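Local structure of ubiquitin-like-specific protease 2 (Saccharomyces cerevisiae, 5LNB) at residues A[18-30]-A[272-284]. The protein removes the ubiquitin-like modifier SUMO from conjugated proteins as a thiol protease of the C48 family, whose catalytic domain lies in this fragment. Residues are numbered along the deposited sequence; the frame is centred on the assembly and turned at random.
Sequences LFKPSLCYKFNDG and LKLLQLNYISYLK
Q276 meets P21 and F19 where strand 23-26, first arm of a beta hairpin with strand 32-35 in this Ulp1-family protease, crosses residues 272-284 of helix 264-285 at nearly a right angle. Q276 NE2 donates to P21 O at 2.9 Å in an almost straight bond (168°), lying in the planes of both the carbonyl and the amide. The same amide stacks nearly parallel with the F19 ring, while Q276 CG lies over that face, 4.1 Å from the ring centroid; glutamine suits the site by offering both methylene and amide. With an alanine here, P21 O would probably lose this donor, K273 NZ its acceptor, and a gap would open beside the F19 ring. L23, branched and apolar, sends CD2 to L272 CD2 (3.6 Å) and CD1 to Y279 CB, its CG anti to the backbone N (chi1 169°), which carries both methyls to the helix. C24 O and N lie over one face of the Y279 ring, L283 CD1 over the opposite face. P21, compact and apolar, sets CD against I280 CG1 and CG against L283 CD1. Farther out, F40 stacks on F19, and K273 steadies the glutamine amide: K273 NZ donates to Q276 OE1 at 2.7 Å, tilted 25° from the carbonyl plane.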
ATOM      1  N   LEU A  18     -16.818  14.905 -16.174  1.00 66.13           N
ATOM      2  CA  LEU A  18     -17.330  13.611 -16.603  1.00 65.51           C
ATOM      3  C   LEU A  18     -16.225  12.553 -16.580  1.00 64.91           C
ATOM      4  O   LEU A  18     -15.174  12.716 -17.205  1.00 70.94           O
ATOM      5  CB  LEU A  18     -17.941  13.707 -18.006  1.00 67.97           C
ATOM      6  CG  LEU A  18     -19.047  14.744 -18.255  1.00 71.49           C
ATOM      7  CD1 LEU A  18     -19.455  14.753 -19.720  1.00 70.16           C
ATOM      8  CD2 LEU A  18     -20.268  14.505 -17.371  1.00 73.60           C
ATOM      9  N   PHE A  19     -16.464  11.475 -15.831  1.00 53.89           N
ATOM     10  CA  PHE A  19     -15.593  10.300 -15.798  1.00 42.77           C
ATOM     11  C   PHE A  19     -16.490   9.086 -16.039  1.00 40.34           C
ATOM     12  O   PHE A  19     -16.701   8.253 -15.157  1.00 40.56           O
ATOM     13  CB  PHE A  19     -14.844  10.199 -14.477  1.00 32.41           C
ATOM     14  CG  PHE A  19     -13.741   9.175 -14.473  1.00 34.15           C
ATOM     15  CD1 PHE A  19     -12.507   9.462 -15.035  1.00 32.75           C
ATOM     16  CD2 PHE A  19     -13.924   7.935 -13.882  1.00 36.58           C
ATOM     17  CE1 PHE A  19     -11.484   8.530 -15.022  1.00 31.49           C
ATOM     18  CE2 PHE A  19     -12.901   6.995 -13.862  1.00 34.37           C
ATOM     19  CZ  PHE A  19     -11.681   7.291 -14.435  1.00 31.92           C
ATOM     20  N   LYS A  20     -17.022   9.006 -17.257  1.00 37.48           N
ATOM     21  CA  LYS A  20     -18.115   8.132 -17.592  1.00 39.53           C
ATOM     22  C   LYS A  20     -17.882   7.641 -19.018  1.00 40.68           C
ATOM     23  O   LYS A  20     -17.659   8.464 -19.921  1.00 42.33           O
ATOM     24  CB  LYS A  20     -19.446   8.885 -17.481  1.00 45.38           C
ATOM     25  CG  LYS A  20     -20.654   8.026 -17.197  1.00 56.63           C
ATOM     26  CD  LYS A  20     -21.915   8.885 -17.172  1.00 65.77           C
ATOM     27  CE  LYS A  20     -23.142   8.114 -17.662  1.00 65.81           C
ATOM     28  NZ  LYS A  20     -24.354   8.985 -17.742  1.00 70.77           N
ATOM     29  N   PRO A  21     -17.903   6.323 -19.258  1.00 41.70           N
ATOM     30  CA  PRO A  21     -18.187   5.291 -18.254  1.00 40.94           C
ATOM     31  C   PRO A  21     -17.092   5.132 -17.193  1.00 42.10           C
ATOM     32  O   PRO A  21     -15.990   5.679 -17.310  1.00 42.35           O
ATOM     33  CB  PRO A  21     -18.299   4.020 -19.093  1.00 44.41           C
ATOM     34  CG  PRO A  21     -17.431   4.283 -20.278  1.00 45.05           C
ATOM     35  CD  PRO A  21     -17.590   5.742 -20.576  1.00 44.56           C
ATOM     36  N   SER A  22     -17.406   4.375 -16.148  1.00 37.75           N
ATOM     37  CA  SER A  22     -16.409   4.090 -15.132  1.00 36.19           C
ATOM     38  C   SER A  22     -15.267   3.280 -15.731  1.00 34.48           C
ATOM     39  O   SER A  22     -15.472   2.434 -16.604  1.00 34.30           O
ATOM     40  CB  SER A  22     -17.041   3.334 -13.968  1.00 38.60           C
ATOM     41  OG  SER A  22     -18.165   4.035 -13.472  1.00 42.61           O
ATOM     42  N   LEU A  23     -14.054   3.555 -15.267  1.00 31.58           N
ATOM     43  CA  LEU A  23     -12.906   2.760 -15.674  1.00 33.74           C
ATOM     44  C   LEU A  23     -13.023   1.344 -15.122  1.00 35.53           C
ATOM     45  O   LEU A  23     -13.262   1.142 -13.928  1.00 33.19           O
ATOM     46  CB  LEU A  23     -11.609   3.403 -15.188  1.00 33.81           C
ATOM     47  CG  LEU A  23     -10.349   2.547 -15.305  1.00 29.87           C
ATOM     48  CD1 LEU A  23     -10.082   2.158 -16.761  1.00 30.30           C
ATOM     49  CD2 LEU A  23      -9.170   3.287 -14.692  1.00 26.51           C
ATOM     50  N   CYS A  24     -12.854   0.365 -15.998  1.00 38.10           N
ATOM     51  CA  CYS A  24     -12.767  -1.036 -15.615  1.00 37.90           C
ATOM     52  C   CYS A  24     -11.388  -1.526 -16.042  1.00 34.76           C
ATOM     53  O   CYS A  24     -11.098  -1.614 -17.239  1.00 36.88           O
ATOM     54  CB  CYS A  24     -13.884  -1.849 -16.266  1.00 46.03           C
ATOM     55  SG  CYS A  24     -13.960  -3.531 -15.685  1.00 53.10           S
ATOM     56  N   TYR A  25     -10.527  -1.817 -15.077  1.00 29.78           N
ATOM     57  CA  TYR A  25      -9.141  -2.151 -15.366  1.00 33.71           C
ATOM     58  C   TYR A  25      -8.851  -3.589 -14.953  1.00 35.32           C
ATOM     59  O   TYR A  25      -9.206  -4.006 -13.844  1.00 30.81           O
ATOM     60  CB  TYR A  25      -8.192  -1.184 -14.661  1.00 27.29           C
ATOM     61  CG  TYR A  25      -6.795  -1.230 -15.219  1.00 34.01           C
ATOM     62  CD1 TYR A  25      -5.807  -2.017 -14.627  1.00 28.40           C
ATOM     63  CD2 TYR A  25      -6.466  -0.504 -16.352  1.00 36.41           C
ATOM     64  CE1 TYR A  25      -4.525  -2.060 -15.151  1.00 30.30           C
ATOM     65  CE2 TYR A  25      -5.197  -0.539 -16.877  1.00 37.15           C
ATOM     66  CZ  TYR A  25      -4.233  -1.313 -16.277  1.00 36.39           C
ATOM     67  OH  TYR A  25      -2.979  -1.333 -16.833  1.00 45.94           O
ATOM     68  N   LYS A  26      -8.195  -4.333 -15.842  1.00 36.94           N
ATOM     69  CA  LYS A  26      -7.884  -5.748 -15.657  1.00 41.09           C
ATOM     70  C   LYS A  26      -6.378  -5.916 -15.480  1.00 36.85           C
ATOM     71  O   LYS A  26      -5.608  -5.598 -16.392  1.00 40.33           O
ATOM     72  CB  LYS A  26      -8.368  -6.556 -16.863  1.00 54.79           C
ATOM     73  CG  LYS A  26      -8.125  -5.839 -18.207  1.00 69.44           C
ATOM     74  CD  LYS A  26      -8.482  -6.718 -19.415  1.00 76.47           C
ATOM     75  CE  LYS A  26      -8.366  -5.962 -20.747  1.00 77.09           C
ATOM     76  NZ  LYS A  26      -9.514  -5.036 -21.024  1.00 74.49           N
ATOM     77  N   PHE A  27      -5.961  -6.427 -14.322  1.00 32.04           N
ATOM     78  CA  PHE A  27      -4.548  -6.684 -14.068  1.00 35.26           C
ATOM     79  C   PHE A  27      -4.153  -8.097 -14.511  1.00 41.83           C
ATOM     80  O   PHE A  27      -4.997  -8.963 -14.751  1.00 42.41           O
ATOM     81  CB  PHE A  27      -4.217  -6.478 -12.590  1.00 27.22           C
ATOM     82  CG  PHE A  27      -4.262  -5.046 -12.158  1.00 28.64           C
ATOM     83  CD1 PHE A  27      -3.281  -4.162 -12.563  1.00 27.01           C
ATOM     84  CD2 PHE A  27      -5.276  -4.589 -11.339  1.00 24.08           C
ATOM     85  CE1 PHE A  27      -3.312  -2.843 -12.165  1.00 29.72           C
ATOM     86  CE2 PHE A  27      -5.318  -3.272 -10.944  1.00 26.01           C
ATOM     87  CZ  PHE A  27      -4.331  -2.397 -11.351  1.00 30.10           C
ATOM     88  N   ASN A  28      -2.837  -8.325 -14.602  1.00 46.31           N
ATOM     89  CA  ASN A  28      -2.329  -9.575 -15.167  1.00 53.47           C
ATOM     90  C   ASN A  28      -2.593 -10.782 -14.275  1.00 51.63           C
ATOM     91  O   ASN A  28      -2.482 -11.916 -14.750  1.00 52.14           O
ATOM     92  CB  ASN A  28      -0.828  -9.467 -15.450  1.00 58.16           C
ATOM     93  CG  ASN A  28      -0.510  -8.479 -16.561  1.00 65.59           C
ATOM     94  OD1 ASN A  28       0.322  -7.585 -16.395  1.00 70.50           O
ATOM     95  ND2 ASN A  28      -1.175  -8.634 -17.701  1.00 67.54           N
ATOM     96  N   ASP A  29      -2.926 -10.579 -13.003  1.00 49.88           N
ATOM     97  CA  ASP A  29      -3.331 -11.685 -12.147  1.00 48.84           C
ATOM     98  C   ASP A  29      -4.825 -11.999 -12.262  1.00 49.20           C
ATOM     99  O   ASP A  29      -5.363 -12.722 -11.418  1.00 52.27           O
ATOM    100  CB  ASP A  29      -2.962 -11.392 -10.691  1.00 38.93           C
ATOM    101  CG  ASP A  29      -3.713 -10.193 -10.126  1.00 41.79           C
ATOM    102  OD1 ASP A  29      -4.466  -9.548 -10.890  1.00 39.51           O
ATOM    103  OD2 ASP A  29      -3.559  -9.906  -8.916  1.00 41.12           O
ATOM    104  N   GLY A  30      -5.504 -11.462 -13.276  1.00 46.59           N
ATOM    105  CA  GLY A  30      -6.926 -11.680 -13.461  1.00 44.42           C
ATOM    106  C   GLY A  30      -7.852 -10.799 -12.638  1.00 41.22           C
ATOM    107  O   GLY A  30      -9.070 -10.867 -12.837  1.00 43.28           O
ATOM    108  N   LEU A 272      -5.207   8.074 -14.336  1.00 30.72           N
ATOM    109  CA  LEU A 272      -6.531   7.468 -14.396  1.00 27.71           C
ATOM    110  C   LEU A 272      -7.277   7.924 -15.642  1.00 30.93           C
ATOM    111  O   LEU A 272      -7.778   7.103 -16.421  1.00 27.06           O
ATOM    112  CB  LEU A 272      -7.315   7.819 -13.132  1.00 27.09           C
ATOM    113  CG  LEU A 272      -7.124   6.891 -11.943  1.00 29.48           C
ATOM    114  CD1 LEU A 272      -7.982   7.355 -10.770  1.00 28.09           C
ATOM    115  CD2 LEU A 272      -7.485   5.456 -12.350  1.00 28.72           C
ATOM    116  N   LYS A 273      -7.353   9.241 -15.847  1.00 32.67           N
ATOM    117  CA  LYS A 273      -8.018   9.782 -17.023  1.00 33.86           C
ATOM    118  C   LYS A 273      -7.522   9.098 -18.290  1.00 35.82           C
ATOM    119  O   LYS A 273      -8.310   8.726 -19.163  1.00 36.42           O
ATOM    120  CB  LYS A 273      -7.791  11.295 -17.094  1.00 33.09           C
ATOM    121  CG  LYS A 273      -8.643  11.982 -18.153  1.00 41.82           C
ATOM    122  CD  LYS A 273     -10.120  11.696 -17.899  1.00 44.50           C
ATOM    123  CE  LYS A 273     -10.967  11.904 -19.139  1.00 46.16           C
ATOM    124  NZ  LYS A 273     -12.352  11.424 -18.897  1.00 45.01           N
ATOM    125  N   LEU A 274      -6.207   8.912 -18.397  1.00 34.29           N
ATOM    126  CA  LEU A 274      -5.634   8.263 -19.569  1.00 34.27           C
ATOM    127  C   LEU A 274      -6.083   6.807 -19.665  1.00 40.21           C
ATOM    128  O   LEU A 274      -6.481   6.338 -20.740  1.00 43.05           O
ATOM    129  CB  LEU A 274      -4.113   8.370 -19.510  1.00 38.63           C
ATOM    130  CG  LEU A 274      -3.243   7.947 -20.692  1.00 51.47           C
ATOM    131  CD1 LEU A 274      -3.985   8.072 -22.015  1.00 59.27           C
ATOM    132  CD2 LEU A 274      -1.983   8.812 -20.692  1.00 54.13           C
ATOM    133  N   LEU A 275      -6.029   6.072 -18.546  1.00 34.74           N
ATOM    134  CA  LEU A 275      -6.501   4.691 -18.548  1.00 34.49           C
ATOM    135  C   LEU A 275      -7.963   4.605 -18.975  1.00 41.00           C
ATOM    136  O   LEU A 275      -8.365   3.640 -19.640  1.00 35.38           O
ATOM    137  CB  LEU A 275      -6.315   4.060 -17.166  1.00 28.99           C
ATOM    138  CG  LEU A 275      -4.880   3.788 -16.704  1.00 30.91           C
ATOM    139  CD1 LEU A 275      -4.870   3.148 -15.321  1.00 26.87           C
ATOM    140  CD2 LEU A 275      -4.134   2.905 -17.701  1.00 28.03           C
ATOM    141  N   GLN A 276      -8.767   5.603 -18.604  1.00 37.42           N
ATOM    142  CA  GLN A 276     -10.171   5.609 -18.990  1.00 35.97           C
ATOM    143  C   GLN A 276     -10.317   5.827 -20.490  1.00 41.86           C
ATOM    144  O   GLN A 276     -11.115   5.154 -21.154  1.00 40.33           O
ATOM    145  CB  GLN A 276     -10.912   6.692 -18.213  1.00 35.10           C
ATOM    146  CG  GLN A 276     -12.410   6.526 -18.164  1.00 36.07           C
ATOM    147  CD  GLN A 276     -13.129   7.769 -18.622  1.00 37.70           C
ATOM    148  OE1 GLN A 276     -12.499   8.735 -19.048  1.00 42.78           O
ATOM    149  NE2 GLN A 276     -14.456   7.756 -18.538  1.00 36.35           N
ATOM    150  N   LEU A 277      -9.543   6.764 -21.040  1.00 39.24           N
ATOM    151  CA  LEU A 277      -9.633   7.046 -22.465  1.00 40.38           C
ATOM    152  C   LEU A 277      -9.278   5.819 -23.291  1.00 39.68           C
ATOM    153  O   LEU A 277      -9.930   5.531 -24.302  1.00 39.31           O
ATOM    154  CB  LEU A 277      -8.733   8.231 -22.817  1.00 38.53           C
ATOM    155  CG  LEU A 277      -9.287   9.559 -22.292  1.00 43.14           C
ATOM    156  CD1 LEU A 277      -8.304  10.704 -22.518  1.00 44.77           C
ATOM    157  CD2 LEU A 277     -10.627   9.867 -22.968  1.00 40.77           C
ATOM    158  N   ASN A 278      -8.257   5.072 -22.875  1.00 37.98           N
ATOM    159  CA  ASN A 278      -7.945   3.841 -23.592  1.00 44.45           C
ATOM    160  C   ASN A 278      -9.076   2.826 -23.457  1.00 41.37           C
ATOM    161  O   ASN A 278      -9.435   2.157 -24.431  1.00 43.87           O
ATOM    162  CB  ASN A 278      -6.624   3.263 -23.095  1.00 46.98           C
ATOM    163  CG  ASN A 278      -5.462   4.208 -23.319  1.00 53.57           C
ATOM    164  OD1 ASN A 278      -5.524   5.092 -24.170  1.00 57.92           O
ATOM    165  ND2 ASN A 278      -4.394   4.024 -22.554  1.00 56.76           N
ATOM    166  N   TYR A 279      -9.657   2.712 -22.260  1.00 38.08           N
ATOM    167  CA  TYR A 279     -10.792   1.814 -22.059  1.00 38.18           C
ATOM    168  C   TYR A 279     -11.947   2.177 -22.986  1.00 39.98           C
ATOM    169  O   TYR A 279     -12.553   1.301 -23.616  1.00 38.14           O
ATOM    170  CB  TYR A 279     -11.228   1.863 -20.597  1.00 28.68           C
ATOM    171  CG  TYR A 279     -12.416   1.000 -20.233  1.00 27.93           C
ATOM    172  CD1 TYR A 279     -12.393  -0.381 -20.433  1.00 29.40           C
ATOM    173  CD2 TYR A 279     -13.550   1.560 -19.650  1.00 27.83           C
ATOM    174  CE1 TYR A 279     -13.481  -1.177 -20.086  1.00 27.75           C
ATOM    175  CE2 TYR A 279     -14.637   0.778 -19.294  1.00 31.66           C
ATOM    176  CZ  TYR A 279     -14.596  -0.589 -19.511  1.00 35.25           C
ATOM    177  OH  TYR A 279     -15.678  -1.365 -19.161  1.00 38.87           O
ATOM    178  N   ILE A 280     -12.273   3.468 -23.076  1.00 33.79           N
ATOM    179  CA  ILE A 280     -13.319   3.897 -23.998  1.00 35.92           C
ATOM    180  C   ILE A 280     -12.972   3.481 -25.423  1.00 43.39           C
ATOM    181  O   ILE A 280     -13.827   2.983 -26.167  1.00 43.54           O
ATOM    182  CB  ILE A 280     -13.547   5.415 -23.902  1.00 39.66           C
ATOM    183  CG1 ILE A 280     -14.218   5.775 -22.576  1.00 41.97           C
ATOM    184  CG2 ILE A 280     -14.390   5.898 -25.076  1.00 40.09           C
ATOM    185  CD1 ILE A 280     -14.253   7.271 -22.315  1.00 36.92           C
ATOM    186  N   SER A 281     -11.722   3.705 -25.835  1.00 38.95           N
ATOM    187  CA  SER A 281     -11.326   3.268 -27.169  1.00 41.70           C
ATOM    188  C   SER A 281     -11.559   1.777 -27.331  1.00 44.74           C
ATOM    189  O   SER A 281     -12.109   1.333 -28.346  1.00 43.70           O
ATOM    190  CB  SER A 281      -9.869   3.611 -27.441  1.00 43.33           C
ATOM    191  OG  SER A 281      -9.707   5.008 -27.552  1.00 56.47           O
ATOM    192  N   TYR A 282     -11.167   0.989 -26.331  1.00 41.44           N
ATOM    193  CA  TYR A 282     -11.444  -0.438 -26.382  1.00 42.68           C
ATOM    194  C   TYR A 282     -12.939  -0.697 -26.541  1.00 43.67           C
ATOM    195  O   TYR A 282     -13.354  -1.476 -27.402  1.00 47.37           O
ATOM    196  CB  TYR A 282     -10.898  -1.129 -25.131  1.00 36.94           C
ATOM    197  CG  TYR A 282     -11.472  -2.509 -24.942  1.00 43.20           C
ATOM    198  CD1 TYR A 282     -11.070  -3.565 -25.752  1.00 50.15           C
ATOM    199  CD2 TYR A 282     -12.439  -2.754 -23.974  1.00 45.40           C
ATOM    200  CE1 TYR A 282     -11.603  -4.830 -25.594  1.00 54.72           C
ATOM    201  CE2 TYR A 282     -12.982  -4.022 -23.808  1.00 49.67           C
ATOM    202  CZ  TYR A 282     -12.559  -5.057 -24.622  1.00 57.16           C
ATOM    203  OH  TYR A 282     -13.093  -6.325 -24.468  1.00 63.50           O
ATOM    204  N   LEU A 283     -13.770  -0.046 -25.721  1.00 43.26           N
ATOM    205  CA  LEU A 283     -15.208  -0.296 -25.785  1.00 37.64           C
ATOM    206  C   LEU A 283     -15.768   0.055 -27.154  1.00 39.30           C
ATOM    207  O   LEU A 283     -16.639  -0.650 -27.678  1.00 45.10           O
ATOM    208  CB  LEU A 283     -15.945   0.490 -24.696  1.00 35.17           C
ATOM    209  CG  LEU A 283     -15.777   0.029 -23.244  1.00 36.28           C
ATOM    210  CD1 LEU A 283     -16.492   0.968 -22.275  1.00 31.95           C
ATOM    211  CD2 LEU A 283     -16.249  -1.397 -23.053  1.00 31.67           C
ATOM    212  N   LYS A 284     -15.287   1.148 -27.749  1.00 41.14           N
ATOM    213  CA  LYS A 284     -15.785   1.545 -29.061  1.00 44.70           C
ATOM    214  C   LYS A 284     -15.275   0.623 -30.160  1.00 46.71           C
ATOM    215  O   LYS A 284     -15.977   0.389 -31.146  1.00 51.39           O
ATOM    216  CB  LYS A 284     -15.397   2.994 -29.352  1.00 49.28           C
ATOM    217  CG  LYS A 284     -16.183   4.013 -28.537  1.00 48.34           C
ATOM    218  CD  LYS A 284     -15.659   5.419 -28.750  1.00 48.82           C
ATOM    219  CE  LYS A 284     -16.714   6.453 -28.412  1.00 52.09           C
ATOM    220  NZ  LYS A 284     -16.161   7.837 -28.468  1.00 57.09           N
TER
HETATM  221  O   HOH W   1     -15.232  10.871 -19.653  1.00 40.70           O
HETATM  222  O   HOH W   2     -17.677   0.652 -17.150  1.00 40.39           O